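Side-chain contacts in extracellular invertase (Aspergillus kawachii, PDB 5XH8), which probably hydrolyses sucrose and other beta-fructofuranosides and, with its high transfructosylation activity, builds fructooligosaccharides such as 1-kestose: residues L121-S126 with R131-Q136; L44-P49 with G109-L114. One frame throughout, in Å; residues are numbered along the deposited sequence.

Contact 1 (L121-S126 with R131-Q136); sequences LPIHWS and RGSETQ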
ATOM      1  N   LEU A 121      12.987   1.344  -5.209  1.00 22.73           N
ATOM      2  CA  LEU A 121      14.235   2.092  -5.090  1.00 24.47           C
ATOM      3  C   LEU A 121      14.540   2.684  -6.494  1.00 24.94           C
ATOM      4  O   LEU A 121      14.065   2.155  -7.483  1.00 24.66           O
ATOM      5  CB  LEU A 121      15.364   1.159  -4.649  1.00 25.10           C
ATOM      6  CG  LEU A 121      15.393   0.705  -3.192  1.00 26.36           C
ATOM      7  CD1 LEU A 121      16.526  -0.300  -2.980  1.00 27.88           C
ATOM      8  CD2 LEU A 121      15.587   1.888  -2.248  1.00 27.62           C
ATOM      9  N   PRO A 122      15.287   3.784  -6.598  1.00 26.76           N
ATOM     10  CA  PRO A 122      15.950   4.480  -5.470  1.00 25.73           C
ATOM     11  C   PRO A 122      15.031   5.423  -4.708  1.00 24.42           C
ATOM     12  O   PRO A 122      13.987   5.801  -5.201  1.00 22.61           O
ATOM     13  CB  PRO A 122      17.044   5.298  -6.174  1.00 26.53           C
ATOM     14  CG  PRO A 122      16.464   5.603  -7.508  1.00 26.44           C
ATOM     15  CD  PRO A 122      15.656   4.371  -7.903  1.00 27.15           C
ATOM     16  N   ILE A 123      15.457   5.821  -3.515  1.00 23.41           N
ATOM     17  CA  ILE A 123      14.738   6.783  -2.709  1.00 23.55           C
ATOM     18  C   ILE A 123      15.777   7.800  -2.257  1.00 25.02           C
ATOM     19  O   ILE A 123      16.786   7.429  -1.631  1.00 23.75           O
ATOM     20  CB  ILE A 123      14.108   6.108  -1.454  1.00 23.98           C
ATOM     21  CG1 ILE A 123      13.147   4.961  -1.841  1.00 22.77           C
ATOM     22  CG2 ILE A 123      13.426   7.139  -0.567  1.00 24.37           C
ATOM     23  CD1 ILE A 123      12.901   4.011  -0.690  1.00 23.24           C
ATOM     24  N   HIS A 124      15.539   9.073  -2.565  1.00 24.25           N
ATOM     25  CA  HIS A 124      16.420  10.148  -2.088  1.00 24.74           C
ATOM     26  C   HIS A 124      15.719  11.502  -2.131  1.00 23.24           C
ATOM     27  O   HIS A 124      14.924  11.757  -3.014  1.00 24.16           O
ATOM     28  CB  HIS A 124      17.730  10.193  -2.885  1.00 24.79           C
ATOM     29  CG  HIS A 124      18.829  10.923  -2.188  1.00 25.84           C
ATOM     30  ND1 HIS A 124      19.208  12.201  -2.537  1.00 25.57           N
ATOM     31  CD2 HIS A 124      19.609  10.572  -1.138  1.00 27.13           C
ATOM     32  CE1 HIS A 124      20.193  12.598  -1.754  1.00 27.56           C
ATOM     33  NE2 HIS A 124      20.454  11.631  -0.891  1.00 27.63           N
ATOM     34  N   TRP A 125      16.028  12.356  -1.168  1.00 23.45           N
ATOM     35  CA  TRP A 125      15.426  13.678  -1.076  1.00 25.57           C
ATOM     36  C   TRP A 125      15.618  14.537  -2.338  1.00 25.39           C
ATOM     37  O   TRP A 125      14.762  15.354  -2.649  1.00 25.50           O
ATOM     38  CB  TRP A 125      15.926  14.439   0.176  1.00 26.63           C
ATOM     39  CG  TRP A 125      17.392  14.740   0.181  1.00 27.14           C
ATOM     40  CD1 TRP A 125      18.366  14.028   0.814  1.00 28.34           C
ATOM     41  CD2 TRP A 125      18.050  15.837  -0.448  1.00 28.78           C
ATOM     42  NE1 TRP A 125      19.590  14.591   0.603  1.00 26.50           N
ATOM     43  CE2 TRP A 125      19.434  15.705  -0.172  1.00 29.18           C
ATOM     44  CE3 TRP A 125      17.617  16.907  -1.244  1.00 30.66           C
ATOM     45  CZ2 TRP A 125      20.389  16.607  -0.663  1.00 29.15           C
ATOM     46  CZ3 TRP A 125      18.573  17.810  -1.731  1.00 29.88           C
ATOM     47  CH2 TRP A 125      19.941  17.641  -1.443  1.00 29.58           C
ATOM     48  N   SER A 126      16.734  14.326  -3.036  1.00 26.13           N
ATOM     49  CA  SER A 126      17.120  15.115  -4.202  1.00 27.85           C
ATOM     50  C   SER A 126      16.445  14.732  -5.508  1.00 28.64           C
ATOM     51  O   SER A 126      16.647  15.420  -6.482  1.00 26.10           O
ATOM     52  CB  SER A 126      18.631  15.025  -4.418  1.00 27.38           C
ATOM     53  OG  SER A 126      19.040  13.724  -4.804  1.00 26.07           O
ATOM     54  N   ARG A 131       5.854   6.961  -5.638  1.00 22.21           N
ATOM     55  CA  ARG A 131       4.677   6.681  -4.824  1.00 22.30           C
ATOM     56  C   ARG A 131       4.725   5.262  -4.249  1.00 22.33           C
ATOM     57  O   ARG A 131       5.033   4.309  -4.958  1.00 22.07           O
ATOM     58  CB  ARG A 131       3.405   6.855  -5.685  1.00 23.21           C
ATOM     59  CG  ARG A 131       2.074   6.643  -4.951  1.00 23.08           C
ATOM     60  CD  ARG A 131       1.670   7.866  -4.182  1.00 23.34           C
ATOM     61  NE  ARG A 131       0.383   7.684  -3.535  1.00 23.72           N
ATOM     62  CZ  ARG A 131      -0.798   7.800  -4.136  1.00 24.43           C
ATOM     63  NH1 ARG A 131      -0.897   8.065  -5.440  1.00 25.37           N
ATOM     64  NH2 ARG A 131      -1.900   7.614  -3.433  1.00 24.60           N
ATOM     65  N   GLY A 132       4.439   5.127  -2.956  1.00 22.86           N
ATOM     66  CA  GLY A 132       4.447   3.815  -2.321  1.00 22.34           C
ATOM     67  C   GLY A 132       5.824   3.197  -2.098  1.00 22.30           C
ATOM     68  O   GLY A 132       5.904   2.044  -1.696  1.00 22.88           O
ATOM     69  N   SER A 133       6.920   3.931  -2.325  1.00 22.94           N
ATOM     70  CA  SER A 133       8.243   3.347  -2.078  1.00 24.22           C
ATOM     71  C   SER A 133       8.467   2.963  -0.574  1.00 23.06           C
ATOM     72  O   SER A 133       9.107   1.945  -0.287  1.00 21.82           O
ATOM     73  CB  SER A 133       9.373   4.209  -2.680  1.00 27.65           C
ATOM     74  OG  SER A 133       9.342   5.497  -2.178  1.00 32.79           O
ATOM     75  N   GLU A 134       7.878   3.729   0.348  1.00 20.78           N
ATOM     76  CA  GLU A 134       8.014   3.522   1.772  1.00 20.28           C
ATOM     77  C   GLU A 134       6.628   3.440   2.451  1.00 20.40           C
ATOM     78  O   GLU A 134       5.831   4.394   2.404  1.00 21.58           O
ATOM     79  CB  GLU A 134       8.848   4.641   2.390  1.00 20.35           C
ATOM     80  CG  GLU A 134      10.252   4.786   1.794  1.00 21.25           C
ATOM     81  CD  GLU A 134      10.923   6.072   2.211  1.00 21.46           C
ATOM     82  OE1 GLU A 134      10.263   7.141   2.080  1.00 21.29           O
ATOM     83  OE2 GLU A 134      12.089   6.013   2.681  1.00 21.28           O
ATOM     84  N   THR A 135       6.346   2.290   3.051  1.00 19.22           N
ATOM     85  CA  THR A 135       5.148   2.089   3.856  1.00 19.34           C
ATOM     86  C   THR A 135       5.605   1.702   5.257  1.00 19.94           C
ATOM     87  O   THR A 135       6.790   1.421   5.487  1.00 18.13           O
ATOM     88  CB  THR A 135       4.240   1.013   3.261  1.00 19.69           C
ATOM     89  OG1 THR A 135       4.940  -0.228   3.167  1.00 19.32           O
ATOM     90  CG2 THR A 135       3.776   1.397   1.855  1.00 20.23           C
ATOM     91  N   GLN A 136       4.685   1.729   6.211  1.00 19.05           N
ATOM     92  CA  GLN A 136       5.017   1.315   7.578  1.00 20.10           C
ATOM     93  C   GLN A 136       4.196   0.075   7.917  1.00 20.12           C
ATOM     94  O   GLN A 136       2.951   0.096   7.797  1.00 21.36           O
ATOM     95  CB  GLN A 136       4.804   2.445   8.592  1.00 20.99           C
ATOM     96  CG  GLN A 136       5.046   3.855   8.052  1.00 21.40           C
ATOM     97  CD  GLN A 136       6.448   4.057   7.519  1.00 21.25           C
ATOM     98  OE1 GLN A 136       7.422   3.505   8.043  1.00 21.38           O
ATOM     99  NE2 GLN A 136       6.562   4.871   6.474  1.00 21.75           N
TER
HETATM  100  O   HOH W   1      11.114   7.142  -3.891  1.00 23.64           O
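Ile123 meets Ser133 and Glu134 where an irregular, largely extended piece of loop, 121-126, passes the start of strand 134-140. A cis peptide precedes Pro122, just before Ile123. On the other side the chain turns through Gly132, with a positive phi of 72°, and Ser133 before it straightens into the strand at Glu134. No direct hydrogen bond joins the two segments, and the contact is made by side chains.

The branches of Ile123 divide the work. Its CG2, anti to the backbone N, lies against the carboxylate of Glu134, 3.7 Å from OE2. CD1 rests on the aliphatic part of the same side chain, 3.7 Å from Glu134 CG. The methylene CG1 sits 3.9 Å from both CB and OG of Ser133. Glu134 has CG beside its backbone N (chi1 -58°), and the chain runs extended from there to meet the isoleucine from the opposite direction. Its carboxylate is fixed at both oxygens: OE1 bonds to Tyr129 OH and Phe169 N, while OE2 forms a salt bridge with Arg170. This anchoring probably favours the charged form despite the buried setting. Ser133 OG bonds to Thr130 O, and a water 3.0 Å away donates to it; the same water reaches Pro122 O through a weak bond of 3.4 Å.

Ile123 O and Trp125 O each bind a glycerol, probably from the crystallisation liquor. Arg170 belongs to the Arg-Asp-Pro sequence characteristic of family GH32, so Glu134 probably helps to hold the arginine of that motif. Arg170, on strand 166-176, also touches Ile123, while Val118 of strand 112-118 packs on the isoleucine. The contact thus sits between the blade containing 112-118 and 134-140 and the sheet that begins with 166-176.

Contact 2 (L44-P49 with G109-L114); sequences LHYTDP and GLPTLL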
ATOM      1  N   LEU A  44      15.178  -0.545  16.553  1.00 20.99           N
ATOM      2  CA  LEU A  44      14.522  -1.724  17.121  1.00 22.12           C
ATOM      3  C   LEU A  44      14.747  -1.937  18.636  1.00 23.39           C
ATOM      4  O   LEU A  44      14.172  -2.880  19.195  1.00 26.26           O
ATOM      5  CB  LEU A  44      14.903  -2.992  16.303  1.00 22.69           C
ATOM      6  CG  LEU A  44      14.386  -4.391  16.687  1.00 24.40           C
ATOM      7  CD1 LEU A  44      13.990  -5.211  15.471  1.00 26.15           C
ATOM      8  CD2 LEU A  44      15.402  -5.150  17.515  1.00 26.01           C
ATOM      9  N   HIS A  45      15.477  -1.044  19.315  1.00 22.16           N
ATOM     10  CA  HIS A  45      15.836  -1.258  20.720  1.00 22.64           C
ATOM     11  C   HIS A  45      14.583  -1.408  21.609  1.00 23.47           C
ATOM     12  O   HIS A  45      13.590  -0.712  21.394  1.00 25.70           O
ATOM     13  CB  HIS A  45      16.615  -0.083  21.339  1.00 23.01           C
ATOM     14  CG  HIS A  45      17.760   0.445  20.542  1.00 23.37           C
ATOM     15  ND1 HIS A  45      18.645  -0.365  19.857  1.00 24.32           N
ATOM     16  CD2 HIS A  45      18.227   1.706  20.405  1.00 23.20           C
ATOM     17  CE1 HIS A  45      19.567   0.378  19.276  1.00 23.50           C
ATOM     18  NE2 HIS A  45      19.348   1.639  19.612  1.00 24.77           N
ATOM     19  N   TYR A  46      14.633  -2.277  22.608  1.00 23.54           N
ATOM     20  CA  TYR A  46      13.546  -2.345  23.586  1.00 24.73           C
ATOM     21  C   TYR A  46      13.940  -3.087  24.832  1.00 23.95           C
ATOM     22  O   TYR A  46      14.750  -4.015  24.783  1.00 24.25           O
ATOM     23  CB  TYR A  46      12.282  -2.994  22.994  1.00 23.58           C
ATOM     24  CG  TYR A  46      12.369  -4.483  22.699  1.00 23.51           C
ATOM     25  CD1 TYR A  46      13.013  -4.965  21.555  1.00 23.23           C
ATOM     26  CD2 TYR A  46      11.783  -5.430  23.565  1.00 23.48           C
ATOM     27  CE1 TYR A  46      13.063  -6.330  21.270  1.00 23.38           C
ATOM     28  CE2 TYR A  46      11.829  -6.791  23.283  1.00 23.52           C
ATOM     29  CZ  TYR A  46      12.474  -7.245  22.134  1.00 24.09           C
ATOM     30  OH  TYR A  46      12.529  -8.613  21.858  1.00 25.12           O
ATOM     31  N   THR A  47      13.346  -2.681  25.947  1.00 23.88           N
ATOM     32  CA  THR A  47      13.399  -3.458  27.166  1.00 25.40           C
ATOM     33  C   THR A  47      12.258  -4.453  27.133  1.00 25.03           C
ATOM     34  O   THR A  47      11.102  -4.065  27.030  1.00 26.54           O
ATOM     35  CB  THR A  47      13.255  -2.579  28.417  1.00 25.95           C
ATOM     36  OG1 THR A  47      14.211  -1.514  28.368  1.00 27.45           O
ATOM     37  CG2 THR A  47      13.468  -3.389  29.669  1.00 25.66           C
ATOM     38  N   ASP A  48      12.591  -5.726  27.204  1.00 25.78           N
ATOM     39  CA  ASP A  48      11.619  -6.795  27.276  1.00 28.65           C
ATOM     40  C   ASP A  48      10.979  -6.793  28.694  1.00 30.62           C
ATOM     41  O   ASP A  48      11.658  -7.143  29.659  1.00 29.42           O
ATOM     42  CB  ASP A  48      12.325  -8.120  27.000  1.00 29.48           C
ATOM     43  CG  ASP A  48      11.384  -9.322  27.048  1.00 34.62           C
ATOM     44  OD1 ASP A  48      10.340  -9.251  27.753  1.00 33.63           O
ATOM     45  OD2 ASP A  48      11.684 -10.322  26.342  1.00 37.55           O
ATOM     46  N   PRO A  49       9.683  -6.421  28.816  1.00 34.48           N
ATOM     47  CA  PRO A  49       9.101  -6.317  30.172  1.00 37.33           C
ATOM     48  C   PRO A  49       9.125  -7.623  30.974  1.00 37.45           C
ATOM     49  O   PRO A  49       9.301  -7.571  32.180  1.00 44.01           O
ATOM     50  CB  PRO A  49       7.665  -5.838  29.925  1.00 35.75           C
ATOM     51  CG  PRO A  49       7.369  -6.186  28.513  1.00 37.56           C
ATOM     52  CD  PRO A  49       8.674  -6.161  27.769  1.00 35.66           C
ATOM     53  N   GLY A 109       0.729  -8.852  24.031  1.00 24.81           N
ATOM     54  CA  GLY A 109       1.783  -8.650  25.014  1.00 27.45           C
ATOM     55  C   GLY A 109       3.202  -8.921  24.504  1.00 29.78           C
ATOM     56  O   GLY A 109       4.133  -9.124  25.313  1.00 28.73           O
ATOM     57  N   LEU A 110       3.368  -8.905  23.178  1.00 27.21           N
ATOM     58  CA  LEU A 110       4.641  -9.204  22.535  1.00 27.70           C
ATOM     59  C   LEU A 110       5.312  -7.938  22.015  1.00 25.17           C
ATOM     60  O   LEU A 110       4.625  -6.959  21.701  1.00 23.35           O
ATOM     61  CB  LEU A 110       4.421 -10.158  21.376  1.00 28.93           C
ATOM     62  CG  LEU A 110       3.819 -11.511  21.777  1.00 30.31           C
ATOM     63  CD1 LEU A 110       3.430 -12.253  20.526  1.00 33.05           C
ATOM     64  CD2 LEU A 110       4.788 -12.323  22.599  1.00 30.78           C
ATOM     65  N   PRO A 111       6.664  -7.949  21.927  1.00 25.25           N
ATOM     66  CA  PRO A 111       7.371  -6.834  21.302  1.00 24.20           C
ATOM     67  C   PRO A 111       6.858  -6.670  19.869  1.00 23.19           C
ATOM     68  O   PRO A 111       6.789  -7.658  19.104  1.00 22.30           O
ATOM     69  CB  PRO A 111       8.842  -7.278  21.325  1.00 26.61           C
ATOM     70  CG  PRO A 111       8.916  -8.350  22.378  1.00 26.64           C
ATOM     71  CD  PRO A 111       7.584  -9.020  22.359  1.00 25.29           C
ATOM     72  N   THR A 112       6.417  -5.467  19.553  1.00 22.54           N
ATOM     73  CA  THR A 112       5.714  -5.202  18.308  1.00 22.15           C
ATOM     74  C   THR A 112       6.523  -4.155  17.542  1.00 21.40           C
ATOM     75  O   THR A 112       6.669  -3.034  17.983  1.00 20.24           O
ATOM     76  CB  THR A 112       4.266  -4.758  18.587  1.00 23.37           C
ATOM     77  OG1 THR A 112       3.546  -5.846  19.205  1.00 22.93           O
ATOM     78  CG2 THR A 112       3.566  -4.374  17.294  1.00 22.70           C
ATOM     79  N   LEU A 113       7.074  -4.562  16.405  1.00 21.42           N
ATOM     80  CA  LEU A 113       7.914  -3.694  15.563  1.00 21.23           C
ATOM     81  C   LEU A 113       7.060  -2.971  14.535  1.00 21.41           C
ATOM     82  O   LEU A 113       6.344  -3.617  13.758  1.00 21.28           O
ATOM     83  CB  LEU A 113       8.957  -4.540  14.827  1.00 20.62           C
ATOM     84  CG  LEU A 113       9.819  -3.840  13.774  1.00 20.20           C
ATOM     85  CD1 LEU A 113      10.747  -2.843  14.410  1.00 21.26           C
ATOM     86  CD2 LEU A 113      10.605  -4.879  12.983  1.00 21.03           C
ATOM     87  N   LEU A 114       7.151  -1.642  14.527  1.00 20.22           N
ATOM     88  CA  LEU A 114       6.646  -0.825  13.439  1.00 20.45           C
ATOM     89  C   LEU A 114       7.864  -0.338  12.642  1.00 19.88           C
ATOM     90  O   LEU A 114       8.726   0.344  13.189  1.00 20.29           O
ATOM     91  CB  LEU A 114       5.843   0.368  13.979  1.00 20.75           C
ATOM     92  CG  LEU A 114       5.212   1.312  12.954  1.00 21.48           C
ATOM     93  CD1 LEU A 114       4.188   0.613  12.082  1.00 21.79           C
ATOM     94  CD2 LEU A 114       4.575   2.503  13.651  1.00 22.67           C
TER
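Tyr46 reaches Pro111 because its CG stands between the backbone N and the carbonyl carbon (chi1 70°), which sends the ring toward the loop leading into strand 112-118. Leu44 and Leu113 both hold CG anti to the backbone N, and their side chains meet at about a right angle.

The tyrosine lies on the proline in a CH-pi contact. Pro111 CB is over one face of the Tyr46 ring, 4.0 Å from its centroid, while Pro111 CG is displaced toward the hydroxyl side. This carbon comes 3.4 Å from Tyr46 CE2 and 3.7 Å from Tyr46 OH, so the proline spans the outer part of the ring. His55 stacks on Tyr46, adding an aromatic neighbour from strand 54-60. Next along the strands, the leucines touch only by their methyl ends, Leu44 CD1 to Leu113 CD1 at 4.2 Å. The CA atoms of Leu44 and Leu113 remain 7.1 Å apart, and no hydrogen bond crosses between the segments.

One residue after the proline, Thr112 OG1 donates to Leu110 O at 2.9 Å, from above the carbonyl plane, tying down the entry to the strand. Val102 of strand 96-103 touches Leu44, Tyr46, Pro111 and Leu113, and Phe148 packs on Tyr46 and Leu113. Together they make a buried apolar layer between two sheets, as expected between successive blades of the GH32 beta-propeller.

From the N terminus, strand 37-47 supplies the first half of contact 2; after 59 intervening residues the chain returns at 109-114, closing a long loop that holds strands 54-60, 65-70 and 77-78 of the first sheet and strand 96-103 of the next. Strand 112-118 then leads on to contact 1, which closes a short loop of four residues between 121-126 and 131-136. The two are in series, neither enclosing nor crossing the other. Contact 2 joins two sheets of the propeller, whereas contact 1 lies within the connection between neighbouring antiparallel strands 112-118 and 134-140. Their centres are 26 Å apart, yet they touch within that sheet, where Gln136 CB packs 4.0 Å from Leu114 CD1.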